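Local atomic coordinates of hydroxyethylphosphonate dioxygenase (Streptomyces albus, PDB entry 6B9R), a protein that probably catalyses the iron-dependent oxidative cleavage of 2-hydroxyethylphosphonate by dioxygen to hydroxymethylphosphonate. Residues I127-V132 with H190-R195; V161-R166 with V174-G179. One frame throughout, in Å; residues are numbered along the deposited sequence.

In the fold
Contact 1 and contact 2 lie with their centres about 9 Å apart, on the same side of the chain's centre, and share a small antiparallel sheet in the order 170-175, 161-167, 190-194. Along the chain, 127-132 comes first, then both segments of contact 2, then 190-195, so the hairpin of contact 2 falls between the two halves of contact 1. Strand 161-167 lies in the middle, and Thr193 of contact 1 meets both Asn162 and Tyr164 of contact 2. Contact 1 carries the iron ligand His190 and joins this small sheet to a larger seven-stranded one through strand 123-129; contact 2 extends the small sheet away from the metal.

Contact 1: residues I127-V132 with H190-R195; sequences ISMLRV and HSFTAR. With FE (Fe (III) ion), chain E; 2HE ((2-hydroxyethyl)phosphonic acid), chain F.
Met129 folds its bent side chain over the CB end of Phe192, bringing CG within 3.6 Å of Phe192 CB, where strands 123-129 and 190-194 meet beside the iron site of this cupin-type (double-stranded beta-helix) fold. The sulfur completes a Met-aromatic contact: Met129 SD stands 5.5 Å from the centre of the Phe192 ring, oblique at 49° off its normal. Bends at chi2 and chi3 curl the Met129 chain so that CE also comes back onto Phe192 CB. The far end of the ring reaches the bound 2-hydroxyethylphosphonate, with Phe192 CE1 3.4 Å from the substrate's O4, an atom lying at the ring's edge near its plane. That same O4, together with the phosphonate O3, chelates the iron. His190 NE2 binds the metal at 2.2 Å, alongside His149 and Gln153, while a hydrogen bond from His190 ND1 to Ala188 O would hold the imidazole in its rotation. Ile127 lines the pocket as well, its CD1 3.5 Å from the substrate's CB. Away from the metal the backbones are tied directly, Ala194 N donating to Arg131 O at 2.8 Å along an almost straight path (176°), and the CB of Ala194 packs on Met129 CB. A water extends this link: it accepts from Arg131 N and donates to Phe192 O at 2.8 Å.

Contact 2: residues V161-R166 with V174-G179; sequences VNYYFR and VPMNTG
The Phe165 ring meets Val174 at its edge, CE1 lying 3.6 Å from Val174 CG2 close to the ring plane, and it stacks with His172 of the same beta hairpin, strands 161-167 and 170-175. The Tyr163 ring is approached obliquely by Met176 CE, 4.0 Å from Tyr163 CD2; elsewhere it meets Phe192, their planes about 35° apart. Tyr163 and Met176 run side by side in the same direction, with Tyr163 CG swung opposite the backbone N (chi1 -179°) and the Met176 chain bent at chi2. Beyond them, strand 307-310 contributes Val307 and Ile309 to the apolar cluster. On the opposite side of the hairpin the Asn162 amide crosses Pro175, OD1 lying 3.4 Å from Pro175 CB. Asn162 OD1 accepts from Arg195, whose guanidinium also bonds Met176 O and so bridges the two segments, while Asn162 ND2 donates to Asp136 and, weakly, to Tyr164 OH. Asn162 and Pro175 form a non-hydrogen-bonded pair, a position where the proline's missing N-H costs the ladder nothing. Its rungs are Met176 N to Val161 O at 2.9 Å and the reciprocal bonds of Tyr163 and Val174. Of these, Val174 N reaches Tyr163 O at 2.8 Å, whereas Tyr163 N donates to Val174 O at 3.1 Å.

Contact 1: residues I127-V132 with H190-R195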
loop_
_atom_site.group_PDB
_atom_site.type_symbol
_atom_site.label_atom_id
_atom_site.label_comp_id
_atom_site.label_asym_id
_atom_site.label_seq_id
_atom_site.Cartn_x
_atom_site.Cartn_y
_atom_site.Cartn_z
ATOM N N ILE A 127 -1.889 13.078 -26.605
ATOM C CA ILE A 127 -2.326 12.209 -27.695
ATOM C C ILE A 127 -3.241 12.998 -28.622
ATOM O O ILE A 127 -4.299 13.474 -28.199
ATOM C CB ILE A 127 -3.046 10.940 -27.200
ATOM C CG1 ILE A 127 -2.212 10.212 -26.130
ATOM C CG2 ILE A 127 -3.333 10.025 -28.391
ATOM C CD1 ILE A 127 -2.914 9.039 -25.491
ATOM N N SER A 128 -2.845 13.133 -29.886
ATOM C CA SER A 128 -3.689 13.815 -30.856
ATOM C C SER A 128 -4.593 12.810 -31.550
ATOM O O SER A 128 -4.163 11.714 -31.915
ATOM C CB SER A 128 -2.857 14.568 -31.893
ATOM O OG SER A 128 -2.175 13.666 -32.731
ATOM N N MET A 129 -5.852 13.192 -31.736
ATOM C CA MET A 129 -6.789 12.360 -32.474
ATOM C C MET A 129 -6.540 12.540 -33.964
ATOM O O MET A 129 -6.692 13.647 -34.492
ATOM C CB MET A 129 -8.223 12.729 -32.112
ATOM C CG MET A 129 -8.713 12.135 -30.800
ATOM S SD MET A 129 -7.916 12.844 -29.339
ATOM C CE MET A 129 -6.772 11.533 -28.887
ATOM N N LEU A 130 -6.147 11.463 -34.643
ATOM C CA LEU A 130 -5.891 11.526 -36.076
ATOM C C LEU A 130 -7.041 10.984 -36.914
ATOM O O LEU A 130 -6.992 11.097 -38.142
ATOM C CB LEU A 130 -4.610 10.757 -36.425
ATOM C CG LEU A 130 -3.359 11.100 -35.621
ATOM C CD1 LEU A 130 -2.185 10.195 -36.033
ATOM C CD2 LEU A 130 -3.014 12.577 -35.771
ATOM N N ARG A 131 -8.052 10.384 -36.290
ATOM C CA ARG A 131 -9.204 9.844 -37.000
ATOM C C ARG A 131 -10.352 10.838 -36.868
ATOM O O ARG A 131 -10.736 11.205 -35.751
ATOM C CB ARG A 131 -9.600 8.471 -36.453
ATOM C CG ARG A 131 -10.801 7.826 -37.140
ATOM C CD ARG A 131 -10.555 7.572 -38.630
ATOM N NE ARG A 131 -9.324 6.821 -38.894
ATOM C CZ ARG A 131 -9.212 5.498 -38.796
ATOM N NH1 ARG A 131 -10.253 4.763 -38.422
ATOM N NH2 ARG A 131 -8.051 4.905 -39.062
ATOM N N VAL A 132 -10.907 11.253 -38.004
ATOM C CA VAL A 132 -11.964 12.259 -38.061
ATOM C C VAL A 132 -13.282 11.569 -38.382
ATOM O O VAL A 132 -13.365 10.799 -39.347
ATOM C CB VAL A 132 -11.646 13.335 -39.113
ATOM C CG1 VAL A 132 -12.862 14.218 -39.354
ATOM C CG2 VAL A 132 -10.453 14.169 -38.673
ATOM N N HIS A 190 -12.003 2.091 -24.344
ATOM C CA HIS A 190 -12.373 3.437 -24.768
ATOM C C HIS A 190 -11.648 3.808 -26.056
ATOM O O HIS A 190 -10.735 3.108 -26.511
ATOM C CB HIS A 190 -12.101 4.464 -23.660
ATOM C CG HIS A 190 -10.697 4.453 -23.141
ATOM N ND1 HIS A 190 -10.256 3.552 -22.197
ATOM C CD2 HIS A 190 -9.637 5.245 -23.429
ATOM C CE1 HIS A 190 -8.982 3.785 -21.931
ATOM N NE2 HIS A 190 -8.585 4.810 -22.664
ATOM N N SER A 191 -12.104 4.908 -26.666
ATOM C CA SER A 191 -11.494 5.433 -27.883
ATOM C C SER A 191 -11.743 6.933 -27.965
ATOM O O SER A 191 -12.564 7.490 -27.231
ATOM C CB SER A 191 -12.035 4.729 -29.131
ATOM O OG SER A 191 -11.245 5.041 -30.269
ATOM N N PHE A 192 -11.018 7.583 -28.882
ATOM C CA PHE A 192 -11.155 9.013 -29.136
ATOM C C PHE A 192 -11.054 9.284 -30.630
ATOM O O PHE A 192 -10.215 8.694 -31.316
ATOM C CB PHE A 192 -10.073 9.844 -28.438
ATOM C CG PHE A 192 -9.925 9.563 -26.984
ATOM C CD1 PHE A 192 -9.080 8.547 -26.548
ATOM C CD2 PHE A 192 -10.599 10.328 -26.043
ATOM C CE1 PHE A 192 -8.909 8.285 -25.192
ATOM C CE2 PHE A 192 -10.429 10.077 -24.673
ATOM C CZ PHE A 192 -9.586 9.047 -24.255
ATOM N N THR A 193 -11.908 10.179 -31.127
ATOM C CA THR A 193 -11.843 10.674 -32.495
ATOM C C THR A 193 -11.985 12.193 -32.483
ATOM O O THR A 193 -12.323 12.797 -31.462
ATOM C CB THR A 193 -12.950 10.071 -33.375
ATOM O OG1 THR A 193 -14.221 10.487 -32.868
ATOM C CG2 THR A 193 -12.887 8.543 -33.379
ATOM N N ALA A 194 -11.741 12.816 -33.637
ATOM C CA ALA A 194 -11.964 14.247 -33.821
ATOM C C ALA A 194 -13.235 14.459 -34.631
ATOM O O ALA A 194 -13.450 13.781 -35.640
ATOM C CB ALA A 194 -10.781 14.914 -34.532
ATOM N N ARG A 195 -14.068 15.406 -34.196
ATOM C CA ARG A 195 -15.257 15.771 -34.960
ATOM C C ARG A 195 -14.938 16.658 -36.151
ATOM O O ARG A 195 -15.817 16.883 -36.988
ATOM C CB ARG A 195 -16.278 16.487 -34.066
ATOM C CG ARG A 195 -16.968 15.570 -33.079
ATOM C CD ARG A 195 -18.186 16.223 -32.433
ATOM N NE ARG A 195 -17.877 17.490 -31.774
ATOM C CZ ARG A 195 -17.257 17.596 -30.600
ATOM N NH1 ARG A 195 -17.030 18.795 -30.078
ATOM N NH2 ARG A 195 -16.841 16.504 -29.953
HETATM FE FE FE E . -6.458 4.976 -22.278
HETATM O O3 2HE F . -5.455 4.111 -24.355
HETATM P P 2HE F . -5.318 4.370 -25.812
HETATM O O1 2HE F . -6.166 3.292 -26.654
HETATM O O2 2HE F . -3.771 4.327 -26.277
HETATM C CA 2HE F . -5.997 6.026 -26.072
HETATM C CB 2HE F . -5.562 6.881 -24.885
HETATM O O4 2HE F . -6.356 6.609 -23.719
HETATM O O HOH W 1 -8.303 9.404 -33.300
HETATM O O HOH W 2 -4.174 6.113 -22.141
#

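Contact 2: residues V161-R166 with V174-G179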
loop_
_atom_site.group_PDB
_atom_site.type_symbol
_atom_site.label_atom_id
_atom_site.label_comp_id
_atom_site.label_asym_id
_atom_site.label_seq_id
_atom_site.Cartn_x
_atom_site.Cartn_y
_atom_site.Cartn_z
ATOM N N VAL A 161 -13.159 16.754 -29.528
ATOM C CA VAL A 161 -12.835 15.340 -29.380
ATOM C C VAL A 161 -14.093 14.575 -28.993
ATOM O O VAL A 161 -14.846 15.011 -28.108
ATOM C CB VAL A 161 -11.731 15.142 -28.328
ATOM C CG1 VAL A 161 -11.519 13.655 -28.059
ATOM C CG2 VAL A 161 -10.421 15.808 -28.787
ATOM N N ASN A 162 -14.328 13.440 -29.648
ATOM C CA ASN A 162 -15.376 12.512 -29.227
ATOM C C ASN A 162 -14.767 11.449 -28.320
ATOM O O ASN A 162 -13.723 10.875 -28.645
ATOM C CB ASN A 162 -16.048 11.844 -30.432
ATOM C CG ASN A 162 -17.150 12.688 -31.024
ATOM O OD1 ASN A 162 -17.463 13.765 -30.512
ATOM N ND2 ASN A 162 -17.754 12.202 -32.106
ATOM N N TYR A 163 -15.437 11.180 -27.198
ATOM C CA TYR A 163 -15.032 10.176 -26.223
ATOM C C TYR A 163 -15.960 8.972 -26.338
ATOM O O TYR A 163 -17.183 9.111 -26.230
ATOM C CB TYR A 163 -15.072 10.741 -24.806
ATOM C CG TYR A 163 -14.634 9.754 -23.748
ATOM C CD1 TYR A 163 -13.404 9.123 -23.842
ATOM C CD2 TYR A 163 -15.445 9.450 -22.661
ATOM C CE1 TYR A 163 -12.986 8.220 -22.889
ATOM C CE2 TYR A 163 -15.031 8.522 -21.701
ATOM C CZ TYR A 163 -13.805 7.925 -21.823
ATOM O OH TYR A 163 -13.388 7.020 -20.875
ATOM N N TYR A 164 -15.381 7.801 -26.568
ATOM C CA TYR A 164 -16.126 6.555 -26.687
ATOM C C TYR A 164 -15.769 5.648 -25.522
ATOM O O TYR A 164 -14.599 5.549 -25.145
ATOM C CB TYR A 164 -15.806 5.851 -28.006
ATOM C CG TYR A 164 -16.019 6.717 -29.221
ATOM C CD1 TYR A 164 -15.060 7.640 -29.617
ATOM C CD2 TYR A 164 -17.182 6.610 -29.973
ATOM C CE1 TYR A 164 -15.257 8.444 -30.723
ATOM C CE2 TYR A 164 -17.392 7.407 -31.080
ATOM C CZ TYR A 164 -16.424 8.315 -31.455
ATOM O OH TYR A 164 -16.626 9.105 -32.557
ATOM N N PHE A 165 -16.772 4.992 -24.942
ATOM C CA PHE A 165 -16.491 4.164 -23.780
ATOM C C PHE A 165 -17.481 3.013 -23.700
ATOM O O PHE A 165 -18.635 3.134 -24.122
ATOM C CB PHE A 165 -16.497 4.986 -22.484
ATOM C CG PHE A 165 -17.740 5.805 -22.265
ATOM C CD1 PHE A 165 -17.887 7.042 -22.867
ATOM C CD2 PHE A 165 -18.734 5.364 -21.404
ATOM C CE1 PHE A 165 -19.016 7.814 -22.639
ATOM C CE2 PHE A 165 -19.852 6.127 -21.167
ATOM C CZ PHE A 165 -20.000 7.355 -21.791
ATOM N N ARG A 166 -17.001 1.884 -23.155
ATOM C CA ARG A 166 -17.755 0.636 -23.111
ATOM C C ARG A 166 -17.818 0.097 -21.689
ATOM O O ARG A 166 -16.865 0.228 -20.914
ATOM C CB ARG A 166 -17.132 -0.435 -24.027
ATOM C CG ARG A 166 -17.653 -0.418 -25.440
ATOM C CD ARG A 166 -16.827 -1.339 -26.321
ATOM N NE ARG A 166 -17.233 -1.268 -27.718
ATOM C CZ ARG A 166 -16.530 -1.781 -28.721
ATOM N NH1 ARG A 166 -15.374 -2.396 -28.484
ATOM N NH2 ARG A 166 -16.978 -1.672 -29.963
ATOM N N VAL A 174 -19.748 10.205 -26.044
ATOM C CA VAL A 174 -20.082 11.529 -25.523
ATOM C C VAL A 174 -19.165 12.553 -26.183
ATOM O O VAL A 174 -17.944 12.508 -25.982
ATOM C CB VAL A 174 -19.971 11.569 -23.990
ATOM C CG1 VAL A 174 -20.125 12.982 -23.483
ATOM C CG2 VAL A 174 -21.019 10.665 -23.355
ATOM N N PRO A 175 -19.696 13.478 -26.980
ATOM C CA PRO A 175 -18.849 14.537 -27.547
ATOM C C PRO A 175 -18.354 15.485 -26.464
ATOM O O PRO A 175 -19.096 15.868 -25.558
ATOM C CB PRO A 175 -19.783 15.262 -28.531
ATOM C CG PRO A 175 -20.983 14.362 -28.691
ATOM C CD PRO A 175 -21.098 13.590 -27.419
ATOM N N MET A 176 -17.091 15.872 -26.576
ATOM C CA MET A 176 -16.426 16.757 -25.634
ATOM C C MET A 176 -15.930 18.004 -26.349
ATOM O O MET A 176 -15.889 18.073 -27.578
ATOM C CB MET A 176 -15.227 16.055 -24.979
ATOM C CG MET A 176 -15.557 14.726 -24.414
ATOM S SD MET A 176 -16.432 14.941 -22.860
ATOM C CE MET A 176 -16.647 13.207 -22.429
ATOM N N ASN A 177 -15.510 18.987 -25.555
ATOM C CA ASN A 177 -14.768 20.114 -26.093
ATOM C C ASN A 177 -13.775 20.583 -25.041
ATOM O O ASN A 177 -13.658 19.992 -23.968
ATOM C CB ASN A 177 -15.691 21.242 -26.539
ATOM C CG ASN A 177 -15.254 21.844 -27.860
ATOM O OD1 ASN A 177 -14.060 22.082 -28.088
ATOM N ND2 ASN A 177 -16.211 22.060 -28.750
ATOM N N THR A 178 -13.051 21.652 -25.369
ATOM C CA THR A 178 -11.948 22.113 -24.532
ATOM C C THR A 178 -12.388 22.378 -23.099
ATOM O O THR A 178 -13.384 23.064 -22.857
ATOM C CB THR A 178 -11.342 23.371 -25.139
ATOM O OG1 THR A 178 -10.905 23.066 -26.468
ATOM C CG2 THR A 178 -10.143 23.856 -24.311
ATOM N N GLY A 179 -11.643 21.814 -22.144
ATOM C CA GLY A 179 -11.926 22.004 -20.742
ATOM C C GLY A 179 -12.808 20.949 -20.112
ATOM O O GLY A 179 -12.950 20.947 -18.883
#